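Local structure of conserved exported protein (Bacteroides fragilis, 3CLW) at residues K156-D159 against F160-L164; T105-A108 against G109-W112; F201-K204 against A205-Y208; Y77-E81 against A82-D86; I251-S254 against M255-D259. The protein is of unknown function but probably acts as a glycoside hydrolase of family 30, cleaving O-glycosidic bonds with a TIM-barrel domain. One frame throughout, in Å; residues are numbered along the deposited sequence.

Interaction 1 of 5, residues K156-D159 against F160-L164; sequences KFDD and FARFL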
loop_
_atom_site.group_PDB
_atom_site.type_symbol
_atom_site.label_atom_id
_atom_site.label_comp_id
_atom_site.label_asym_id
_atom_site.label_seq_id
_atom_site.Cartn_x
_atom_site.Cartn_y
_atom_site.Cartn_z
ATOM N N LYS A 156 22.209 -10.486 16.007
ATOM C CA LYS A 156 21.524 -11.078 14.843
ATOM C C LYS A 156 20.962 -10.060 13.838
ATOM O O LYS A 156 20.167 -10.416 12.963
ATOM C CB LYS A 156 20.426 -12.088 15.262
ATOM C CG LYS A 156 20.815 -13.115 16.324
ATOM C CD LYS A 156 21.698 -14.244 15.799
ATOM C CE LYS A 156 21.593 -15.490 16.704
ATOM N NZ LYS A 156 21.861 -15.246 18.179
ATOM N N PHE A 157 21.348 -8.798 13.963
ATOM C CA PHE A 157 20.951 -7.802 12.987
ATOM C C PHE A 157 21.626 -8.138 11.678
ATOM O O PHE A 157 21.001 -8.041 10.633
ATOM C CB PHE A 157 21.269 -6.374 13.414
ATOM C CG PHE A 157 20.416 -5.850 14.557
ATOM C CD1 PHE A 157 20.534 -6.371 15.849
ATOM C CD2 PHE A 157 19.506 -4.831 14.347
ATOM C CE1 PHE A 157 19.758 -5.840 16.926
ATOM C CE2 PHE A 157 18.730 -4.309 15.412
ATOM C CZ PHE A 157 18.870 -4.813 16.699
ATOM N N ASP A 158 22.873 -8.588 11.724
ATOM C CA ASP A 158 23.549 -8.985 10.493
ATOM C C ASP A 158 22.987 -10.292 9.900
ATOM O O ASP A 158 22.760 -10.365 8.690
ATOM C CB ASP A 158 25.070 -9.033 10.677
ATOM C CG ASP A 158 25.508 -10.064 11.697
ATOM O OD1 ASP A 158 24.825 -10.279 12.726
ATOM O OD2 ASP A 158 26.558 -10.672 11.466
ATOM N N ASP A 159 22.753 -11.296 10.752
ATOM C CA ASP A 159 22.115 -12.554 10.350
ATOM C C ASP A 159 20.752 -12.312 9.676
ATOM O O ASP A 159 20.461 -12.883 8.615
ATOM C CB ASP A 159 21.925 -13.494 11.556
ATOM C CG ASP A 159 23.214 -13.768 12.287
ATOM O OD1 ASP A 159 23.754 -14.868 12.155
ATOM O OD2 ASP A 159 23.707 -12.877 12.983
ATOM N N PHE A 160 19.931 -11.479 10.302
ATOM C CA PHE A 160 18.623 -11.164 9.766
ATOM C C PHE A 160 18.748 -10.430 8.423
ATOM O O PHE A 160 18.117 -10.831 7.430
ATOM C CB PHE A 160 17.784 -10.400 10.795
ATOM C CG PHE A 160 16.381 -10.101 10.358
ATOM C CD1 PHE A 160 15.670 -10.988 9.549
ATOM C CD2 PHE A 160 15.755 -8.931 10.792
ATOM C CE1 PHE A 160 14.361 -10.708 9.144
ATOM C CE2 PHE A 160 14.430 -8.639 10.416
ATOM C CZ PHE A 160 13.726 -9.551 9.572
ATOM N N ALA A 161 19.571 -9.387 8.378
ATOM C CA ALA A 161 19.828 -8.670 7.110
ATOM C C ALA A 161 20.306 -9.630 6.023
ATOM O O ALA A 161 19.869 -9.524 4.864
ATOM C CB ALA A 161 20.817 -7.519 7.304
ATOM N N ARG A 162 21.186 -10.565 6.388
ATOM C CA ARG A 162 21.672 -11.522 5.424
ATOM C C ARG A 162 20.566 -12.475 4.902
ATOM O O ARG A 162 20.550 -12.826 3.731
ATOM C CB ARG A 162 22.855 -12.305 5.966
ATOM C CG ARG A 162 24.185 -11.496 5.941
ATOM C CD ARG A 162 25.373 -12.439 6.079
ATOM N NE ARG A 162 25.337 -13.166 7.343
ATOM C CZ ARG A 162 25.943 -12.767 8.471
ATOM N NH1 ARG A 162 26.642 -11.619 8.520
ATOM N NH2 ARG A 162 25.845 -13.520 9.574
ATOM N N PHE A 163 19.670 -12.875 5.804
ATOM C CA PHE A 163 18.516 -13.696 5.491
ATOM C C PHE A 163 17.603 -12.989 4.477
ATOM O O PHE A 163 17.262 -13.581 3.462
ATOM C CB PHE A 163 17.724 -14.042 6.759
ATOM C CG PHE A 163 16.321 -14.527 6.479
ATOM C CD1 PHE A 163 16.101 -15.798 5.942
ATOM C CD2 PHE A 163 15.223 -13.708 6.748
ATOM C CE1 PHE A 163 14.801 -16.264 5.668
ATOM C CE2 PHE A 163 13.898 -14.168 6.502
ATOM C CZ PHE A 163 13.711 -15.459 5.937
ATOM N N LEU A 164 17.240 -11.736 4.771
ATOM C CA LEU A 164 16.436 -10.900 3.875
ATOM C C LEU A 164 17.080 -10.659 2.501
ATOM O O LEU A 164 16.400 -10.730 1.488
ATOM C CB LEU A 164 16.119 -9.556 4.515
ATOM C CG LEU A 164 15.239 -9.564 5.763
ATOM C CD1 LEU A 164 15.191 -8.175 6.359
ATOM C CD2 LEU A 164 13.826 -9.997 5.343
#
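Arg162 lays its guanidinium back over the first turn of helix 157-173, with Asp158 O and the Asp159 backbone under one face, and joins Asp159 and Asp158, three and four residues earlier, in a salt-bridge network. The firmer link runs from NH1 of Arg162 to OD2 of Asp158 at 3.1 Å. It is bent, with an N-H...O angle of 140°, and NH1 meets OD2 from above the carboxylate plane, the two flat groups standing nearly perpendicular. The bend of the arginine chain at chi3 (-61°) turns its end toward the aspartates. NH2 of Arg162 reaches OD1 of Asp159 at 3.6 Å, a longer salt bridge beyond hydrogen-bond length. Aspartates suit a helix's first turn, where their negative charge probably complements the N-terminal end of the dipole. Lys156 holds the N-cap position, and its O accepts from Phe160 N at 2.9 Å. Phe157 and Phe160 instead serve the buried side, packing on Met210 of helix 204-221, Phe157 also making a cation-pi contact with Arg209. Large apolar rings fit this side, while the three charged ends lie where the helix is more exposed. One turn on, CD1 of Leu164 rests 3.8 Å above one face of the Phe160 ring.

Interaction 2 of 5, residues T105-A108 against G109-W112; sequences TKQA and GQQW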
loop_
_atom_site.group_PDB
_atom_site.type_symbol
_atom_site.label_atom_id
_atom_site.label_comp_id
_atom_site.label_asym_id
_atom_site.label_seq_id
_atom_site.Cartn_x
_atom_site.Cartn_y
_atom_site.Cartn_z
ATOM N N THR A 105 11.359 -24.037 -1.311
ATOM C CA THR A 105 10.088 -24.591 -1.788
ATOM C C THR A 105 8.939 -24.192 -0.884
ATOM O O THR A 105 7.816 -24.486 -1.198
ATOM C CB THR A 105 10.066 -26.128 -1.871
ATOM O OG1 THR A 105 10.037 -26.648 -0.542
ATOM C CG2 THR A 105 11.266 -26.702 -2.666
ATOM N N LYS A 106 9.224 -23.537 0.239
ATOM C CA LYS A 106 8.181 -23.065 1.140
ATOM C C LYS A 106 7.527 -21.772 0.601
ATOM O O LYS A 106 7.996 -21.219 -0.382
ATOM C CB LYS A 106 8.785 -22.850 2.532
ATOM C CG LYS A 106 9.391 -24.163 3.112
ATOM C CD LYS A 106 10.127 -23.902 4.416
ATOM C CE LYS A 106 10.297 -25.182 5.292
ATOM N NZ LYS A 106 11.056 -24.775 6.570
ATOM N N GLN A 107 6.450 -21.298 1.237
ATOM C CA GLN A 107 5.732 -20.106 0.756
ATOM C C GLN A 107 5.246 -20.287 -0.710
ATOM O O GLN A 107 5.246 -19.325 -1.503
ATOM C CB GLN A 107 6.596 -18.832 0.928
ATOM C CG GLN A 107 7.030 -18.638 2.413
ATOM C CD GLN A 107 7.320 -17.182 2.821
ATOM O OE1 GLN A 107 8.446 -16.853 3.163
ATOM N NE2 GLN A 107 6.294 -16.326 2.830
ATOM N N ALA A 108 4.833 -21.527 -1.049
ATOM C CA ALA A 108 4.464 -21.909 -2.423
ATOM C C ALA A 108 3.293 -21.096 -2.962
ATOM O O ALA A 108 3.352 -20.593 -4.093
ATOM C CB ALA A 108 4.150 -23.416 -2.502
ATOM N N GLY A 109 2.253 -20.916 -2.143
ATOM C CA GLY A 109 1.081 -20.174 -2.574
ATOM C C GLY A 109 1.453 -18.740 -2.946
ATOM O O GLY A 109 0.990 -18.196 -3.938
ATOM N N GLN A 110 2.303 -18.132 -2.134
ATOM C CA GLN A 110 2.771 -16.773 -2.407
ATOM C C GLN A 110 3.668 -16.702 -3.648
ATOM O O GLN A 110 3.598 -15.724 -4.407
ATOM C CB GLN A 110 3.479 -16.204 -1.187
ATOM C CG GLN A 110 2.559 -15.843 -0.071
ATOM C CD GLN A 110 3.335 -15.633 1.216
ATOM O OE1 GLN A 110 3.534 -16.582 1.974
ATOM N NE2 GLN A 110 3.802 -14.399 1.456
ATOM N N GLN A 111 4.466 -17.745 -3.874
ATOM C CA GLN A 111 5.283 -17.798 -5.087
ATOM C C GLN A 111 4.427 -17.944 -6.332
ATOM O O GLN A 111 4.760 -17.390 -7.362
ATOM C CB GLN A 111 6.332 -18.900 -5.035
ATOM C CG GLN A 111 7.384 -18.737 -3.907
ATOM C CD GLN A 111 8.422 -19.819 -3.973
ATOM O OE1 GLN A 111 9.017 -20.050 -5.014
ATOM N NE2 GLN A 111 8.628 -20.509 -2.883
ATOM N N TRP A 112 3.315 -18.675 -6.236
ATOM C CA TRP A 112 2.343 -18.735 -7.332
ATOM C C TRP A 112 1.884 -17.313 -7.718
ATOM O O TRP A 112 1.836 -16.990 -8.882
ATOM C CB TRP A 112 1.110 -19.637 -6.999
ATOM C CG TRP A 112 0.240 -19.742 -8.194
ATOM C CD1 TRP A 112 0.359 -20.657 -9.224
ATOM C CD2 TRP A 112 -0.821 -18.856 -8.565
ATOM N NE1 TRP A 112 -0.578 -20.391 -10.200
ATOM C CE2 TRP A 112 -1.313 -19.294 -9.821
ATOM C CE3 TRP A 112 -1.405 -17.730 -7.962
ATOM C CZ2 TRP A 112 -2.380 -18.655 -10.475
ATOM C CZ3 TRP A 112 -2.465 -17.116 -8.597
ATOM C CH2 TRP A 112 -2.919 -17.564 -9.864
#
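The N-terminus of helix 108-119 is held by three glutamines, with Gln107 at the N-cap position and Gln110 and Gln111 in the first turn. Gln107 and Gln110 meet through their amides: NE2 of Gln107 donates to OE1 of Gln110 over 2.9 Å. The acceptor lies in the donor's amide plane, but the N-H comes from above the plane of the Gln110 amide, not along a lone pair, and the two planes are 55° apart. They also share a backbone acceptor, Asn71 O, and NE2 of Gln110 binds Asp26, so these buried amides are well supplied with partners. Gln111, with the same chi1 position (-63°) and an extended chain, reaches back to the loop, and its NE2 gives a short bond of 2.7 Å to Lys106 O, nearly in line with that C=O though bent at the hydrogen (131°). The same NE2 also bonds Phe104 O. Gln111 N closes the first turn on Gln107 O at 3.0 Å. Gln107 and Gln110 both donate and accept through their amides, while Gln111 has the reach to bond two loop carbonyls. The arrangement is that of a helix N-terminus, here bound to the loop after strand 68-71 in the TIM-barrel domain.

Interaction 3 of 5, residues F201-K204 against A205-Y208; sequences FATK and ADLY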
loop_
_atom_site.group_PDB
_atom_site.type_symbol
_atom_site.label_atom_id
_atom_site.label_comp_id
_atom_site.label_asym_id
_atom_site.label_seq_id
_atom_site.Cartn_x
_atom_site.Cartn_y
_atom_site.Cartn_z
ATOM N N PHE A 201 7.677 -4.610 18.153
ATOM C CA PHE A 201 8.090 -3.256 18.503
ATOM C C PHE A 201 9.535 -3.058 18.060
ATOM O O PHE A 201 10.300 -4.011 18.003
ATOM C CB PHE A 201 7.987 -3.075 20.027
ATOM C CG PHE A 201 8.497 -1.743 20.523
ATOM C CD1 PHE A 201 7.736 -0.584 20.357
ATOM C CD2 PHE A 201 9.725 -1.649 21.158
ATOM C CE1 PHE A 201 8.194 0.635 20.820
ATOM C CE2 PHE A 201 10.188 -0.416 21.627
ATOM C CZ PHE A 201 9.417 0.718 21.457
ATOM N N ALA A 202 9.915 -1.840 17.738
ATOM C CA ALA A 202 11.334 -1.548 17.557
ATOM C C ALA A 202 11.615 -0.066 17.766
ATOM O O ALA A 202 10.770 0.766 17.450
ATOM C CB ALA A 202 11.847 -2.015 16.152
ATOM N N THR A 203 12.801 0.244 18.281
ATOM C CA THR A 203 13.211 1.628 18.506
ATOM C C THR A 203 13.948 2.176 17.269
ATOM O O THR A 203 14.304 1.411 16.365
ATOM C CB THR A 203 14.151 1.769 19.733
ATOM O OG1 THR A 203 15.424 1.228 19.398
ATOM C CG2 THR A 203 13.593 1.052 20.980
ATOM N N LYS A 204 14.156 3.490 17.227
ATOM C CA LYS A 204 14.909 4.070 16.125
ATOM C C LYS A 204 16.336 3.525 16.104
ATOM O O LYS A 204 16.900 3.331 15.023
ATOM C CB LYS A 204 14.895 5.594 16.129
ATOM C CG LYS A 204 13.520 6.171 15.900
ATOM C CD LYS A 204 13.579 7.670 15.736
ATOM C CE LYS A 204 13.798 8.437 17.062
ATOM N NZ LYS A 204 12.734 8.119 18.034
ATOM N N ALA A 205 16.903 3.240 17.281
ATOM C CA ALA A 205 18.217 2.599 17.315
ATOM C C ALA A 205 18.175 1.240 16.624
ATOM O O ALA A 205 19.087 0.894 15.877
ATOM C CB ALA A 205 18.775 2.495 18.748
ATOM N N ASP A 206 17.112 0.481 16.864
ATOM C CA ASP A 206 16.894 -0.809 16.202
ATOM C C ASP A 206 16.789 -0.626 14.681
ATOM O O ASP A 206 17.462 -1.298 13.917
ATOM C CB ASP A 206 15.637 -1.477 16.761
ATOM C CG ASP A 206 15.733 -1.755 18.270
ATOM O OD1 ASP A 206 16.853 -2.008 18.786
ATOM O OD2 ASP A 206 14.683 -1.719 18.948
ATOM N N LEU A 207 15.972 0.335 14.273
ATOM C CA LEU A 207 15.731 0.603 12.877
ATOM C C LEU A 207 17.014 0.992 12.162
ATOM O O LEU A 207 17.280 0.530 11.040
ATOM C CB LEU A 207 14.669 1.706 12.731
ATOM C CG LEU A 207 13.253 1.284 13.147
ATOM C CD1 LEU A 207 12.296 2.467 13.106
ATOM C CD2 LEU A 207 12.715 0.126 12.292
ATOM N N TYR A 208 17.805 1.850 12.819
ATOM C CA TYR A 208 19.066 2.321 12.269
ATOM C C TYR A 208 20.021 1.153 12.032
ATOM O O TYR A 208 20.666 1.074 10.982
ATOM C CB TYR A 208 19.685 3.426 13.174
ATOM C CG TYR A 208 21.051 3.892 12.724
ATOM C CD1 TYR A 208 21.207 5.063 12.012
ATOM C CD2 TYR A 208 22.193 3.125 13.000
ATOM C CE1 TYR A 208 22.479 5.485 11.593
ATOM C CE2 TYR A 208 23.470 3.524 12.585
ATOM C CZ TYR A 208 23.605 4.698 11.889
ATOM O OH TYR A 208 24.870 5.090 11.490
HETATM O O HOH W 1 16.852 -0.232 20.968
#
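Two residues bond each other reciprocally, backbone to side chain in both directions: Thr203 N donates to OD2 of Asp206, and Asp206 N donates to OG1 of Thr203. This is a capping box at the start of helix 204-221. From Thr203 N to Asp206 OD2 the bond is 2.8 Å long and almost straight at 175°, reaching the oxygen on its anti side, somewhat out of the carboxylate plane. From Asp206 N to Thr203 OG1 it is 3.1 Å. Thr203 OG1 sits between the backbone N and the carbonyl carbon (chi1 72°), which turns it toward the first-turn amides. Asp206 has its CG beside its own N (chi1 -61°), and this brings the carboxylate back over the N-cap residue. A water completes the loop, lying 2.6 Å from Thr203 OG1 and donating to OD1 of Asp206 at 2.8 Å. OD2 also accepts from Ile150 N, so with the water on OD1 both oxygens are held. Threonine suits the cap because its short hydroxyl can accept from a first-turn amide, and aspartate suits the third position beyond it because its negative charge probably complements the helix dipole. CB of Ala202 packs at 3.9 Å against CB of Asp206. Along the helix, Leu207 N bonds Thr203 O and Tyr208 N bonds Lys204 O. Lys204 bends its aliphatic chain over Ile251, Ser254 and Met255 of helix 251-256 and gives its NZ to Asp249 O, Leu207 joins it against Met255, and Phe157 of helix 157-173 packs against the same first turns, at Asp206 O and Met210.

Interaction 4 of 5, residues Y77-E81 against A82-D86; sequences YENRE and AKEVD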
loop_
_atom_site.group_PDB
_atom_site.type_symbol
_atom_site.label_atom_id
_atom_site.label_comp_id
_atom_site.label_asym_id
_atom_site.label_seq_id
_atom_site.Cartn_x
_atom_site.Cartn_y
_atom_site.Cartn_z
ATOM N N TYR A 77 4.738 -20.860 11.547
ATOM C CA TYR A 77 4.149 -22.137 11.182
ATOM C C TYR A 77 5.007 -23.323 11.643
ATOM O O TYR A 77 4.497 -24.229 12.299
ATOM C CB TYR A 77 3.859 -22.221 9.670
ATOM C CG TYR A 77 3.367 -23.595 9.249
ATOM C CD1 TYR A 77 2.018 -23.933 9.374
ATOM C CD2 TYR A 77 4.252 -24.567 8.751
ATOM C CE1 TYR A 77 1.545 -25.183 9.000
ATOM C CE2 TYR A 77 3.798 -25.816 8.392
ATOM C CZ TYR A 77 2.420 -26.128 8.518
ATOM O OH TYR A 77 1.920 -27.394 8.141
ATOM N N GLU A 78 6.297 -23.356 11.289
ATOM C CA GLU A 78 7.189 -24.424 11.808
ATOM C C GLU A 78 7.246 -24.422 13.353
ATOM O O GLU A 78 7.440 -25.455 13.956
ATOM C CB GLU A 78 8.631 -24.275 11.285
ATOM C CG GLU A 78 8.842 -24.563 9.806
ATOM C CD GLU A 78 8.651 -23.323 8.932
ATOM O OE1 GLU A 78 8.015 -22.334 9.405
ATOM O OE2 GLU A 78 9.148 -23.340 7.775
ATOM N N ASN A 79 7.102 -23.248 13.969
ATOM C CA ASN A 79 7.312 -23.072 15.404
ATOM C C ASN A 79 5.980 -23.096 16.136
ATOM O O ASN A 79 5.897 -22.655 17.271
ATOM C CB ASN A 79 7.985 -21.713 15.665
ATOM C CG ASN A 79 8.561 -21.588 17.067
ATOM O OD1 ASN A 79 9.165 -22.508 17.586
ATOM N ND2 ASN A 79 8.446 -20.418 17.635
ATOM N N ARG A 80 4.935 -23.612 15.490
ATOM C CA ARG A 80 3.590 -23.396 16.015
ATOM C C ARG A 80 3.260 -24.058 17.369
ATOM O O ARG A 80 2.334 -23.602 18.034
ATOM C CB ARG A 80 2.515 -23.670 14.949
ATOM C CG ARG A 80 2.219 -25.113 14.633
ATOM C CD ARG A 80 1.487 -25.197 13.293
ATOM N NE ARG A 80 1.311 -26.578 12.837
ATOM C CZ ARG A 80 2.229 -27.282 12.183
ATOM N NH1 ARG A 80 1.979 -28.550 11.818
ATOM N NH2 ARG A 80 3.403 -26.731 11.891
ATOM N N GLU A 81 4.009 -25.099 17.761
ATOM C CA GLU A 81 3.838 -25.750 19.080
ATOM C C GLU A 81 4.329 -24.875 20.250
ATOM O O GLU A 81 4.066 -25.207 21.418
ATOM C CB GLU A 81 4.545 -27.120 19.126
ATOM C CG GLU A 81 3.908 -28.208 18.261
ATOM C CD GLU A 81 4.685 -29.545 18.253
ATOM O OE1 GLU A 81 5.456 -29.830 19.194
ATOM O OE2 GLU A 81 4.517 -30.339 17.289
ATOM N N ALA A 82 5.044 -23.777 19.932
ATOM C CA ALA A 82 5.537 -22.814 20.908
ATOM C C ALA A 82 4.414 -21.854 21.272
ATOM O O ALA A 82 3.279 -22.069 20.840
ATOM C CB ALA A 82 6.752 -22.034 20.324
ATOM N N LYS A 83 4.716 -20.791 22.026
ATOM C CA LYS A 83 3.736 -19.715 22.267
ATOM C C LYS A 83 3.739 -18.787 21.052
ATOM O O LYS A 83 4.375 -17.732 21.058
ATOM C CB LYS A 83 4.025 -18.922 23.555
ATOM C CG LYS A 83 4.288 -19.818 24.771
ATOM C CD LYS A 83 4.228 -19.105 26.141
ATOM C CE LYS A 83 4.164 -20.207 27.254
ATOM N NZ LYS A 83 4.278 -19.673 28.684
ATOM N N GLU A 84 3.047 -19.218 20.001
ATOM C CA GLU A 84 3.155 -18.592 18.678
ATOM C C GLU A 84 1.841 -17.968 18.215
ATOM O O GLU A 84 0.874 -17.902 18.980
ATOM C CB GLU A 84 3.624 -19.636 17.664
ATOM C CG GLU A 84 5.136 -19.707 17.494
ATOM C CD GLU A 84 5.720 -18.496 16.719
ATOM O OE1 GLU A 84 4.973 -17.560 16.381
ATOM O OE2 GLU A 84 6.940 -18.474 16.462
ATOM N N VAL A 85 1.814 -17.495 16.968
ATOM C CA VAL A 85 0.576 -17.053 16.319
ATOM C C VAL A 85 -0.515 -18.091 16.585
ATOM O O VAL A 85 -0.303 -19.310 16.410
ATOM C CB VAL A 85 0.795 -16.858 14.787
ATOM C CG1 VAL A 85 -0.493 -16.428 14.066
ATOM C CG2 VAL A 85 1.918 -15.834 14.546
ATOM N N ASP A 86 -1.675 -17.608 17.023
ATOM C CA ASP A 86 -2.712 -18.483 17.598
ATOM C C ASP A 86 -3.746 -19.038 16.604
ATOM O O ASP A 86 -4.743 -19.634 17.012
ATOM C CB ASP A 86 -3.402 -17.798 18.799
ATOM C CG ASP A 86 -4.183 -16.545 18.417
ATOM O OD1 ASP A 86 -4.543 -16.343 17.240
ATOM O OD2 ASP A 86 -4.454 -15.731 19.322
HETATM O O HOH W 2 0.550 -21.343 18.655
#
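Asn79 and Glu84 make the close part of this contact, crossing at about a right angle. ND2 of Asn79 donates to OE2 of Glu84 at 2.7 Å, almost perfectly straight (175°), and enters the anti lone pair of that oxygen while the amide and carboxylate planes stand 87° apart. Asn79 has CG anti to its backbone nitrogen (chi1 -165°), which swings the amide toward Glu84, whose own chain bends at chi2. Glu84 is buried, and its OE1 is satisfied by Val85 N and Thr142 OG1; ND2 of Asn79 also bonds Ala140 O. A short amide and a longer acid thus bridge the loop to residues 140-142. The backbone here is folded by two overlapping type I turns, Tyr77 to Arg80 and Asn79 to Ala82, the second closed by Ala82 N on Asn79 O at 3.0 Å, and Lys83 centres an inverse gamma turn. Ala82 is small enough to lay CB beside the Asn79 amide. The outer side is looser: Glu81 and Lys83 extend from the surface. Across the loop a water bridges the carbonyls of Arg80 and Val85. Arg80 turns back on Tyr77, its NH2 3.5 Å above the ring centre and bonded to Tyr77 O at 2.8 Å.

Interaction 5 of 5, residues I251-S254 against M255-D259; sequences IIHS and MFYKD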
loop_
_atom_site.group_PDB
_atom_site.type_symbol
_atom_site.label_atom_id
_atom_site.label_comp_id
_atom_site.label_asym_id
_atom_site.label_seq_id
_atom_site.Cartn_x
_atom_site.Cartn_y
_atom_site.Cartn_z
ATOM N N ILE A 251 10.263 10.304 13.377
ATOM C CA ILE A 251 10.931 9.630 12.259
ATOM C C ILE A 251 11.529 10.609 11.240
ATOM O O ILE A 251 12.693 10.481 10.863
ATOM C CB ILE A 251 9.991 8.597 11.531
ATOM C CG1 ILE A 251 9.603 7.438 12.475
ATOM C CG2 ILE A 251 10.610 8.110 10.215
ATOM C CD1 ILE A 251 10.761 6.545 12.987
ATOM N N ILE A 252 10.750 11.581 10.791
ATOM C CA ILE A 252 11.263 12.468 9.763
ATOM C C ILE A 252 12.572 13.171 10.182
ATOM O O ILE A 252 13.571 13.074 9.477
ATOM C CB ILE A 252 10.192 13.469 9.252
ATOM C CG1 ILE A 252 9.038 12.689 8.561
ATOM C CG2 ILE A 252 10.836 14.478 8.311
ATOM C CD1 ILE A 252 7.760 13.512 8.241
ATOM N N HIS A 253 12.574 13.848 11.333
ATOM C CA HIS A 253 13.723 14.677 11.709
ATOM C C HIS A 253 14.893 13.853 12.213
ATOM O O HIS A 253 16.057 14.161 11.910
ATOM C CB HIS A 253 13.345 15.779 12.713
ATOM C CG HIS A 253 12.661 16.949 12.079
ATOM N ND1 HIS A 253 13.351 18.009 11.530
ATOM C CD2 HIS A 253 11.349 17.215 11.877
ATOM C CE1 HIS A 253 12.497 18.893 11.050
ATOM N NE2 HIS A 253 11.275 18.432 11.245
ATOM N N SER A 254 14.577 12.798 12.948
ATOM C CA SER A 254 15.600 11.983 13.567
ATOM C C SER A 254 16.297 11.050 12.576
ATOM O O SER A 254 17.479 10.763 12.734
ATOM C CB SER A 254 14.990 11.186 14.701
ATOM O OG SER A 254 15.951 10.320 15.245
ATOM N N MET A 255 15.562 10.609 11.549
ATOM C CA MET A 255 16.038 9.595 10.584
ATOM C C MET A 255 16.264 10.148 9.173
ATOM O O MET A 255 17.140 9.654 8.452
ATOM C CB MET A 255 15.111 8.349 10.549
ATOM C CG MET A 255 14.979 7.591 11.911
ATOM S SD MET A 255 14.437 5.853 11.964
ATOM C CE MET A 255 15.994 5.085 11.607
ATOM N N PHE A 256 15.484 11.155 8.776
ATOM C CA PHE A 256 15.531 11.634 7.401
ATOM C C PHE A 256 15.947 13.119 7.248
ATOM O O PHE A 256 15.680 13.748 6.216
ATOM C CB PHE A 256 14.207 11.309 6.685
ATOM C CG PHE A 256 13.975 9.813 6.471
ATOM C CD1 PHE A 256 13.327 9.045 7.428
ATOM C CD2 PHE A 256 14.429 9.182 5.300
ATOM C CE1 PHE A 256 13.119 7.664 7.216
ATOM C CE2 PHE A 256 14.222 7.812 5.082
ATOM C CZ PHE A 256 13.578 7.050 6.038
ATOM N N TYR A 257 16.601 13.653 8.283
ATOM C CA TYR A 257 17.406 14.892 8.196
ATOM C C TYR A 257 18.873 14.528 8.388
ATOM O O TYR A 257 19.198 13.553 9.059
ATOM C CB TYR A 257 16.976 15.923 9.246
ATOM C CG TYR A 257 15.847 16.811 8.790
ATOM C CD1 TYR A 257 16.006 18.209 8.735
ATOM C CD2 TYR A 257 14.622 16.267 8.405
ATOM C CE1 TYR A 257 14.962 19.043 8.306
ATOM C CE2 TYR A 257 13.591 17.068 7.974
ATOM C CZ TYR A 257 13.751 18.463 7.920
ATOM O OH TYR A 257 12.705 19.258 7.487
ATOM N N LYS A 258 19.767 15.302 7.799
ATOM C CA LYS A 258 21.159 14.881 7.757
ATOM C C LYS A 258 21.823 14.983 9.113
ATOM O O LYS A 258 22.787 14.275 9.380
ATOM C CB LYS A 258 21.939 15.588 6.639
ATOM C CG LYS A 258 22.900 16.662 7.044
ATOM C CD LYS A 258 23.622 17.217 5.787
ATOM C CE LYS A 258 24.686 18.305 6.144
ATOM N NZ LYS A 258 24.087 19.671 6.331
ATOM N N ASP A 259 21.272 15.812 9.987
ATOM C CA ASP A 259 21.811 15.962 11.334
ATOM C C ASP A 259 20.964 15.242 12.378
ATOM O O ASP A 259 21.149 15.463 13.558
ATOM C CB ASP A 259 21.941 17.456 11.698
ATOM C CG ASP A 259 20.591 18.195 11.625
ATOM O OD1 ASP A 259 19.758 17.871 10.709
ATOM O OD2 ASP A 259 20.364 19.098 12.473
HETATM O O HOH W 3 17.262 16.771 12.775
#
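The rings of His253 and Tyr257, four residues apart, stack face to face, their centroids 4.1 Å apart and their planes inclined by 29°. ND1 of His253 lies over the centre of the tyrosine ring, while CE2 of Tyr257 sits over the imidazole nearer its rim. The closest atoms are His253 CE1 and Tyr257 CZ, at 3.4 Å. At the tyrosine's edge lies Ile252 O, near the ring plane, and CG2 of Ile252 packs 3.8 Å from CE2 of Tyr257. Tyr257 keeps its CG beside the backbone N (chi1 -87°), which turns the ring back over the imidazole. Both polar ends run on to the same residue, His253 NE2 to the carboxylate of Glu298 and Tyr257 OH to its backbone O; a flat group with a polar tip suits this partly exposed border.

On the buried side, the Phe256 ring has Ile251 O at its edge and CG2 of Ile251 at 3.9 Å from CE1. Branched Ile251 serves two neighbours, its CD1 meeting SD of Met255, also at 3.9 Å. The flexible thioether, bent at chi3, fits between this helix and Lys204 and Leu207 of helix 204-221, while Phe256 packs against Ile229, Leu270 and Val274 on strands 226-232 and 270-276. Met255 N and Phe256 N bond Ile251 O and Ile252 O respectively. A short helix packed on two parallel strands in this way is typical of a beta-alpha-beta unit of a TIM barrel.

Interactions 1, 3 and 5 form a neighbouring series: Phe157 CE2 in interaction 1 packs against Asp206 O of interaction 3 at 3.6 Å, and Lys204 and Leu207 of interaction 3 meet Ser254 and Met255 of interaction 5. Interaction 5 is buried and largely apolar and aromatic, whereas interactions 1 to 3 are partly buried helix starts served by ion pairs, amides and a capping box respectively. Interaction 4, whose centre lies about 28 Å from the centre of the chain, is a surface loop built from turns, yet it holds to interaction 2 through the Lys106 NZ to Glu78 OE2 salt bridge of 2.7 Å. Interactions 2 and 5 lie farthest apart, with centres about 37 Å from each other, as do 4 and 5.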